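Local coordinates for PILD processed protein (Shewanella oneidensis, PDB 4D40), which is a type IV pilin, a subunit that probably assembles into surface pilus fibres involved in cell adhesion, at residues Leu13-Ser16 and Ala17-Leu20; Arg5-Asp8 and Ala9-Tyr12; Glu21-Tyr24 and Ser25-Gly28; Arg80-Thr84 and Asn85-His89. One frame throughout, in Å; residues are numbered along the deposited sequence.

Contact 1: Leu13-Ser16 and Ala17-Leu20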
# COMPACT_ATOMS: atom_id res chain seq x y z
N LEU A 13 -3.19 -3.39 -0.34
CA LEU A 13 -2.73 -2.22 0.39
C LEU A 13 -3.75 -1.86 1.46
O LEU A 13 -3.39 -1.48 2.57
CB LEU A 13 -2.51 -1.03 -0.54
CG LEU A 13 -1.35 -1.19 -1.53
CD1 LEU A 13 -1.34 -0.04 -2.52
CD2 LEU A 13 -0.04 -1.25 -0.81
N VAL A 14 -5.03 -2.01 1.13
CA VAL A 14 -6.10 -1.64 2.05
C VAL A 14 -6.14 -2.58 3.25
O VAL A 14 -6.18 -2.12 4.39
CB VAL A 14 -7.47 -1.61 1.33
CG1 VAL A 14 -8.64 -1.59 2.32
CG2 VAL A 14 -7.54 -0.40 0.42
N THR A 15 -6.11 -3.89 3.03
CA THR A 15 -6.16 -4.81 4.16
C THR A 15 -4.88 -4.67 4.98
O THR A 15 -4.88 -4.85 6.20
CB THR A 15 -6.38 -6.27 3.72
OG1 THR A 15 -5.41 -6.64 2.75
CG2 THR A 15 -7.77 -6.43 3.13
N SER A 16 -3.78 -4.29 4.32
CA SER A 16 -2.54 -4.03 5.04
C SER A 16 -2.66 -2.80 5.94
O SER A 16 -2.20 -2.82 7.08
CB SER A 16 -1.38 -3.85 4.06
OG SER A 16 -1.13 -5.08 3.38
N ALA A 17 -3.29 -1.75 5.43
CA ALA A 17 -3.50 -0.54 6.21
C ALA A 17 -4.41 -0.82 7.40
O ALA A 17 -4.25 -0.23 8.47
CB ALA A 17 -4.10 0.57 5.34
N GLN A 18 -5.37 -1.72 7.20
CA GLN A 18 -6.32 -2.06 8.26
C GLN A 18 -5.62 -2.81 9.40
O GLN A 18 -5.92 -2.61 10.58
CB GLN A 18 -7.48 -2.90 7.70
CG GLN A 18 -8.38 -2.09 6.77
CD GLN A 18 -9.38 -2.92 6.01
OE1 GLN A 18 -9.35 -4.15 6.06
NE2 GLN A 18 -10.30 -2.25 5.32
N ALA A 19 -4.66 -3.65 9.04
CA ALA A 19 -3.87 -4.35 10.04
C ALA A 19 -2.99 -3.37 10.81
O ALA A 19 -2.81 -3.50 12.02
CB ALA A 19 -3.03 -5.43 9.39
N LEU A 20 -2.44 -2.38 10.11
CA LEU A 20 -1.60 -1.37 10.75
C LEU A 20 -2.41 -0.56 11.76
O LEU A 20 -1.87 -0.21 12.81
CB LEU A 20 -0.98 -0.45 9.70
CG LEU A 20 0.11 -1.11 8.83
CD1 LEU A 20 0.40 -0.25 7.62
CD2 LEU A 20 1.38 -1.35 9.64
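V14 and Q18, one helical turn apart, cross at a slant: the CG1 methyl of V14 meets the amide end of Q18, 3.5 Å from CG1 to NE2. The V14 methyl gets there because CG1 stands anti to its backbone N (chi1 165°), which turns it along the helix toward the next turn. Q18 reaches back with an extended chain, its CG passing 3.2 Å from V14 O and its amide meeting both neighbours, NE2 toward V14 CG1 and OE1 toward T15 CG2. The T15 touch is looser, with CG2 4.0 Å from Q18 OE1. The hydroxyls of this turn fold back onto their own helix: S16 OG bonds to Y12 O, and T15 OG1 makes weak bonds to Q11 O and Y12 O. Beneath the side chains run four regular i to i+4 backbone bonds, from A17 N to L13 O (2.9 Å) through L20 N to S16 O (3.1 Å). S16 O accepts from both L20 N and Q34 NE2; L20 CG packs 3.4 Å from S16 O. T15 and Q18 are exposed and V14 packs on R80 of edge strand 80-81 and on C-terminal H89, whereas L13, S16, A17 and L20 turn to the sheet: L13 and L20 rest on strands 42-48 and 55-61, S16 on L57, and A17 on L74 of strand 72-75, so this middle part of helix 2-27 packs across the antiparallel sheet of the pilin fold.

Contact 2: Arg5-Asp8 and Ala9-Tyr12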
# COMPACT_ATOMS: atom_id res chain seq x y z
N ARG A 5 -5.30 -6.56 -11.91
CA ARG A 5 -4.16 -6.76 -11.03
C ARG A 5 -3.80 -5.49 -10.25
O ARG A 5 -3.32 -5.57 -9.12
CB ARG A 5 -2.95 -7.25 -11.83
CG ARG A 5 -3.13 -8.65 -12.36
CD ARG A 5 -1.82 -9.21 -12.87
NE ARG A 5 -1.35 -8.49 -14.06
CZ ARG A 5 -1.46 -8.94 -15.31
NH1 ARG A 5 -2.03 -10.11 -15.57
NH2 ARG A 5 -0.98 -8.20 -16.31
N ARG A 6 -4.04 -4.33 -10.86
CA ARG A 6 -3.88 -3.06 -10.17
C ARG A 6 -4.86 -3.00 -9.00
O ARG A 6 -4.51 -2.60 -7.89
CB ARG A 6 -4.11 -1.88 -11.12
CG ARG A 6 -3.80 -0.51 -10.50
CD ARG A 6 -4.69 0.59 -11.07
NE ARG A 6 -4.65 0.62 -12.53
CZ ARG A 6 -5.59 1.16 -13.30
NH1 ARG A 6 -6.66 1.73 -12.76
NH2 ARG A 6 -5.45 1.13 -14.62
N PHE A 7 -6.10 -3.42 -9.25
CA PHE A 7 -7.13 -3.34 -8.23
C PHE A 7 -6.86 -4.38 -7.14
O PHE A 7 -7.13 -4.13 -5.96
CB PHE A 7 -8.52 -3.53 -8.84
CG PHE A 7 -8.95 -2.39 -9.74
CD1 PHE A 7 -8.60 -1.07 -9.46
CD2 PHE A 7 -9.72 -2.64 -10.86
CE1 PHE A 7 -9.00 -0.04 -10.28
CE2 PHE A 7 -10.13 -1.60 -11.69
CZ PHE A 7 -9.77 -0.30 -11.40
N ASP A 8 -6.34 -5.54 -7.53
CA ASP A 8 -5.89 -6.55 -6.56
C ASP A 8 -4.84 -5.97 -5.62
O ASP A 8 -4.88 -6.19 -4.41
CB ASP A 8 -5.31 -7.78 -7.26
CG ASP A 8 -6.36 -8.66 -7.90
OD1 ASP A 8 -7.56 -8.52 -7.56
OD2 ASP A 8 -5.98 -9.49 -8.74
N ALA A 9 -3.88 -5.25 -6.19
CA ALA A 9 -2.83 -4.63 -5.40
C ALA A 9 -3.41 -3.59 -4.45
O ALA A 9 -3.01 -3.50 -3.28
CB ALA A 9 -1.79 -3.99 -6.31
N GLN A 10 -4.37 -2.81 -4.95
CA GLN A 10 -5.05 -1.82 -4.12
C GLN A 10 -5.74 -2.48 -2.94
O GLN A 10 -5.65 -1.99 -1.81
CB GLN A 10 -6.05 -1.02 -4.96
CG GLN A 10 -5.40 -0.02 -5.89
CD GLN A 10 -6.37 0.64 -6.85
OE1 GLN A 10 -7.58 0.67 -6.62
NE2 GLN A 10 -5.83 1.18 -7.94
N GLN A 11 -6.42 -3.59 -3.20
CA GLN A 11 -7.14 -4.30 -2.15
C GLN A 11 -6.18 -4.78 -1.07
O GLN A 11 -6.52 -4.79 0.10
CB GLN A 11 -7.91 -5.48 -2.73
CG GLN A 11 -9.14 -5.07 -3.52
CD GLN A 11 -9.85 -6.27 -4.14
OE1 GLN A 11 -9.33 -6.89 -5.07
NE2 GLN A 11 -11.02 -6.59 -3.62
N TYR A 12 -4.97 -5.15 -1.48
CA TYR A 12 -3.99 -5.68 -0.55
C TYR A 12 -3.39 -4.56 0.28
O TYR A 12 -3.09 -4.75 1.45
CB TYR A 12 -2.89 -6.43 -1.29
CG TYR A 12 -1.87 -7.08 -0.39
CD1 TYR A 12 -2.24 -8.02 0.55
CD2 TYR A 12 -0.52 -6.77 -0.50
CE1 TYR A 12 -1.32 -8.62 1.37
CE2 TYR A 12 0.42 -7.37 0.32
CZ TYR A 12 0.01 -8.30 1.25
OH TYR A 12 0.94 -8.91 2.07
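Q10 lies alongside both R6 and F7, its side chain pointing the same way as theirs, and these pairs carry the contact beyond the backbone. Four i to i+4 hydrogen bonds make up the main-chain part; A9 N to R5 O and Q10 N to R6 O are both 3.0 Å, and Y12 N to D8 O is the least straight of them at 141°. The packing contacts centre on the Q10 amide, which an extended chain with CG anti to the carbonyl carbon (chi1 -74°) carries alongside R6 and F7. Its NE2 sits 3.4 Å from R6 CD, against the aliphatic part of the arginine. Its OE1 comes to the rim of the F7 ring, 3.5 Å from CD1 and near the ring plane, with ring and amide planes 75° apart. Polar side chains also meet without bonding: D8 OD1 and Q11 OE1, both acceptors, stand 3.5 Å apart, with carboxylate and amide nearly coplanar. The remaining polar bonds leave this part of the helix. R6 NE forms a salt bridge with D67 while R6 NH1 reaches C86 O, R5 NE binds Q65 and its guanidinium meets Y41 in a cation-pi contact, and Y12 OH binds A37 N. Both ends of the Q10 amide are used, NE2 on C86 O and OE1 on S88 N, which fixes its rotation. The chemistry therefore makes R6 and Q10 a polar pair directed at the C-terminal loop: two donors share one carbonyl, that of C86, and the D67 carboxylate probably offsets the charge of the buried arginine.

Contact 3: Glu21-Tyr24 and Ser25-Gly28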
# COMPACT_ATOMS: atom_id res chain seq x y z
N GLU A 21 -3.68 -0.28 11.47
CA GLU A 21 -4.51 0.47 12.41
C GLU A 21 -4.82 -0.34 13.67
O GLU A 21 -5.01 0.22 14.74
CB GLU A 21 -5.84 0.91 11.77
CG GLU A 21 -5.84 2.20 10.96
CD GLU A 21 -4.91 3.29 11.47
OE1 GLU A 21 -5.10 3.80 12.60
OE2 GLU A 21 -4.00 3.65 10.72
N ARG A 22 -4.89 -1.66 13.53
CA ARG A 22 -5.13 -2.51 14.70
C ARG A 22 -3.91 -2.47 15.61
O ARG A 22 -4.04 -2.42 16.83
CB ARG A 22 -5.45 -3.95 14.27
CG ARG A 22 -6.86 -4.13 13.76
CD ARG A 22 -7.25 -5.60 13.68
NE ARG A 22 -6.53 -6.28 12.61
CZ ARG A 22 -6.89 -6.25 11.33
NH1 ARG A 22 -7.95 -5.56 10.94
NH2 ARG A 22 -6.16 -6.91 10.43
N HIS A 23 -2.73 -2.46 15.01
CA HIS A 23 -1.50 -2.33 15.78
C HIS A 23 -1.46 -0.96 16.45
O HIS A 23 -1.14 -0.86 17.64
CB HIS A 23 -0.28 -2.51 14.89
CG HIS A 23 1.01 -2.56 15.66
ND1 HIS A 23 1.68 -1.43 16.06
CD2 HIS A 23 1.74 -3.61 16.10
CE1 HIS A 23 2.77 -1.77 16.71
NE2 HIS A 23 2.83 -3.09 16.76
N TYR A 24 -1.80 0.07 15.69
CA TYR A 24 -1.80 1.44 16.19
C TYR A 24 -2.76 1.58 17.37
O TYR A 24 -2.47 2.26 18.35
CB TYR A 24 -2.19 2.42 15.07
CG TYR A 24 -1.99 3.88 15.43
CD1 TYR A 24 -2.97 4.58 16.12
CD2 TYR A 24 -0.84 4.55 15.07
CE1 TYR A 24 -2.79 5.92 16.45
CE2 TYR A 24 -0.65 5.88 15.39
CZ TYR A 24 -1.63 6.56 16.08
OH TYR A 24 -1.44 7.89 16.39
N SER A 25 -3.91 0.91 17.28
CA SER A 25 -4.93 1.04 18.31
C SER A 25 -4.49 0.43 19.64
O SER A 25 -4.86 0.92 20.71
CB SER A 25 -6.24 0.39 17.85
OG SER A 25 -6.76 1.03 16.69
N ARG A 26 -3.69 -0.64 19.58
CA ARG A 26 -3.20 -1.29 20.79
C ARG A 26 -2.00 -0.55 21.39
O ARG A 26 -1.84 -0.50 22.61
CB ARG A 26 -2.80 -2.74 20.51
CG ARG A 26 -3.94 -3.65 20.08
CD ARG A 26 -3.48 -5.10 19.98
NE ARG A 26 -2.44 -5.29 18.96
CZ ARG A 26 -2.65 -5.74 17.73
NH1 ARG A 26 -3.87 -6.07 17.32
NH2 ARG A 26 -1.62 -5.87 16.89
N ASN A 27 -1.16 0.01 20.52
CA ASN A 27 0.16 0.49 20.93
C ASN A 27 0.34 2.00 20.91
O ASN A 27 1.23 2.53 21.58
CB ASN A 27 1.22 -0.15 20.04
CG ASN A 27 1.26 -1.66 20.16
OD1 ASN A 27 0.88 -2.38 19.24
ND2 ASN A 27 1.73 -2.14 21.30
N GLY A 28 -0.49 2.69 20.14
CA GLY A 28 -0.41 4.14 20.04
C GLY A 28 0.59 4.62 19.01
O GLY A 28 0.79 5.82 18.85
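S25 to N27 continue the helix from E21 to Y24 by i to i+4 bonds, and G28, its N still bonded to Y24 O at 2.7 Å, is the first residue to leave helical geometry, with a positive phi of 85°. S25 folds its hydroxyl back onto the preceding turn: with OG anti to its carbonyl carbon (chi1 -62°), OG donates to E21 O at 2.7 Å. The S25 backbone N binds the same oxygen at 2.9 Å, and the two donors arrive from opposite faces of the carbonyl plane, so E21 O is gripped twice. The guanidinium of R26, poorly ordered, lies with one face over R22 O and the start of H23, and its plane stands 79° from the H23 imidazole. N27 packs its CB 3.4 Å from H23 O. The Y24 ring presents one face to G28, with CE2 3.7 Å from G28 O. Partners beyond the helix hold three of the side chains: H23 ND1 bonds to L29 O, E21 OE2 to Y30 OH, and the Y24 ring meets that of Y30. G28 suits the turn because a side chain at these backbone angles would press against the carbonyl oxygen of N27. This is a helix C-terminus closed by a glycine of positive phi, here ending helix 2-27 of the pilin and sending the chain past L29, Y30 and P31 into the loop that leads to the sheet.

Contact 4: Arg80-Thr84 and Asn85-His89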
# COMPACT_ATOMS: atom_id res chain seq x y z
N ARG A 80 -4.63 8.28 -1.15
CA ARG A 80 -4.31 7.31 -2.19
C ARG A 80 -3.69 8.01 -3.40
O ARG A 80 -4.19 9.04 -3.85
CB ARG A 80 -5.56 6.53 -2.59
CG ARG A 80 -6.07 5.62 -1.48
CD ARG A 80 -7.59 5.64 -1.40
NE ARG A 80 -8.14 4.42 -0.79
CZ ARG A 80 -8.17 4.17 0.52
NH1 ARG A 80 -7.66 5.03 1.39
NH2 ARG A 80 -8.71 3.03 0.95
N VAL A 81 -2.60 7.45 -3.89
CA VAL A 81 -1.85 8.01 -5.01
C VAL A 81 -1.71 6.95 -6.09
O VAL A 81 -1.45 5.79 -5.77
CB VAL A 81 -0.46 8.49 -4.57
CG1 VAL A 81 0.37 8.98 -5.76
CG2 VAL A 81 -0.59 9.59 -3.53
N PRO A 82 -1.87 7.33 -7.38
CA PRO A 82 -2.27 8.63 -7.93
C PRO A 82 -3.64 9.09 -7.44
O PRO A 82 -4.54 8.26 -7.29
CB PRO A 82 -2.29 8.39 -9.44
CG PRO A 82 -1.36 7.25 -9.66
CD PRO A 82 -1.48 6.38 -8.45
N ALA A 83 -3.78 10.39 -7.19
CA ALA A 83 -4.98 10.93 -6.56
C ALA A 83 -6.23 10.79 -7.44
O ALA A 83 -7.34 10.71 -6.92
CB ALA A 83 -4.76 12.40 -6.20
N THR A 84 -6.04 10.78 -8.75
CA THR A 84 -7.16 10.71 -9.68
C THR A 84 -6.90 9.61 -10.71
O THR A 84 -5.76 9.18 -10.90
CB THR A 84 -7.40 12.07 -10.39
OG1 THR A 84 -6.23 12.46 -11.12
CG2 THR A 84 -7.73 13.16 -9.36
N ASN A 85 -7.99 9.13 -11.32
CA ASN A 85 -7.94 8.20 -12.46
C ASN A 85 -7.51 6.75 -12.17
O ASN A 85 -7.49 5.95 -13.10
CB ASN A 85 -7.01 8.75 -13.54
CG ASN A 85 -7.32 10.18 -13.92
OD1 ASN A 85 -8.48 10.59 -13.98
ND2 ASN A 85 -6.27 10.95 -14.20
N CYS A 86 -7.18 6.41 -10.93
CA CYS A 86 -6.50 5.13 -10.69
C CYS A 86 -7.11 4.22 -9.64
O CYS A 86 -7.21 3.01 -9.85
CB CYS A 86 -5.05 5.41 -10.31
SG CYS A 86 -4.10 5.92 -11.75
N TRP A 87 -7.50 4.79 -8.51
CA TRP A 87 -7.97 4.02 -7.37
C TRP A 87 -9.47 3.75 -7.42
O TRP A 87 -10.26 4.62 -7.78
CB TRP A 87 -7.61 4.74 -6.07
CG TRP A 87 -6.21 4.46 -5.59
CD1 TRP A 87 -5.06 5.05 -6.03
CD2 TRP A 87 -5.83 3.53 -4.57
NE1 TRP A 87 -3.98 4.53 -5.35
CE2 TRP A 87 -4.42 3.60 -4.45
CE3 TRP A 87 -6.53 2.64 -3.75
CZ2 TRP A 87 -3.72 2.82 -3.54
CZ3 TRP A 87 -5.83 1.86 -2.86
CH2 TRP A 87 -4.44 1.96 -2.75
N SER A 88 -9.85 2.53 -7.04
CA SER A 88 -11.25 2.13 -6.97
C SER A 88 -11.54 1.43 -5.64
O SER A 88 -12.57 0.77 -5.49
CB SER A 88 -11.60 1.20 -8.14
OG SER A 88 -11.65 1.92 -9.35
N HIS A 89 -10.63 1.60 -4.68
CA HIS A 89 -10.73 0.98 -3.37
C HIS A 89 -10.20 1.92 -2.30
O HIS A 89 -10.29 1.65 -1.10
CB HIS A 89 -9.96 -0.34 -3.33
CG HIS A 89 -10.48 -1.37 -4.28
ND1 HIS A 89 -11.50 -2.24 -3.95
CD2 HIS A 89 -10.13 -1.66 -5.56
CE1 HIS A 89 -11.75 -3.03 -4.98
NE2 HIS A 89 -10.94 -2.70 -5.97
OXT HIS A 89 -9.64 2.97 -2.62
O HOH W 1 -7.22 7.56 -8.19
O HOH W 2 -3.68 9.72 -12.86
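The C-terminal tail folds back on the end of the edge strand 80-81 in a surface contact led by W87, R80 and the terminal carboxylate. R80 lays its CB over one face of the indole, a CH-pi contact 3.5 Å from the centroid of the W87 five-membered ring and only 5° off its normal. Its chain, bent at chi2, then runs on across the ring, guanidinium and indole planes 63° apart, and grips H89 side-on with two nitrogens. NE forms a salt bridge to OXT at 2.8 Å and NH2 bonds H89 O at 2.9 Å, on a lone pair; both oxygens lie near the guanidinium plane. At its edge the indole donates NE1 to V81 O, 2.9 Å away and nearly straight at 163°, though the nitrogen sits above the carbonyl plane. P82, after a cis peptide bond, turns the chain and rests CG 3.7 Å from C86 SG, the sulfur that forms the disulfide with C69. Two waters close the turn: one bridges P82 O and W87 N, the other T84 O and N85 ND2. Against the rest of the fold, W87 packs on L72 and Q10, and R80 NH1 holds G78 O. The tail is thus held by several unlike interactions: the disulfide fixes C86, the indole has both a face and its N-H engaged, and the guanidinium, its orientation fixed by its two bonds to H89, probably neutralises the negative charge of the C-terminal carboxylate.

From the N terminus, contact 2 (5-12), contact 1 (13-20) and contact 3 (21-28) follow one another along helix 2-27 without a break. None nests in or crosses another; each spans adjoining turns, and contact 3 ends the helix. Contacts 2 and 3 lie on opposite sides of the chain's centre, their centres about 24 Å apart. Contact 4, last in the chain, closes the short C-terminal loop after the sheet and brings the tail back to the helix: it bonds to contact 2 and packs on contact 1 through L13 and V14. Contact 3 stays apart, about 10 Å from contact 4 at the nearest atoms. Helix, edge strand and C terminus are thereby joined.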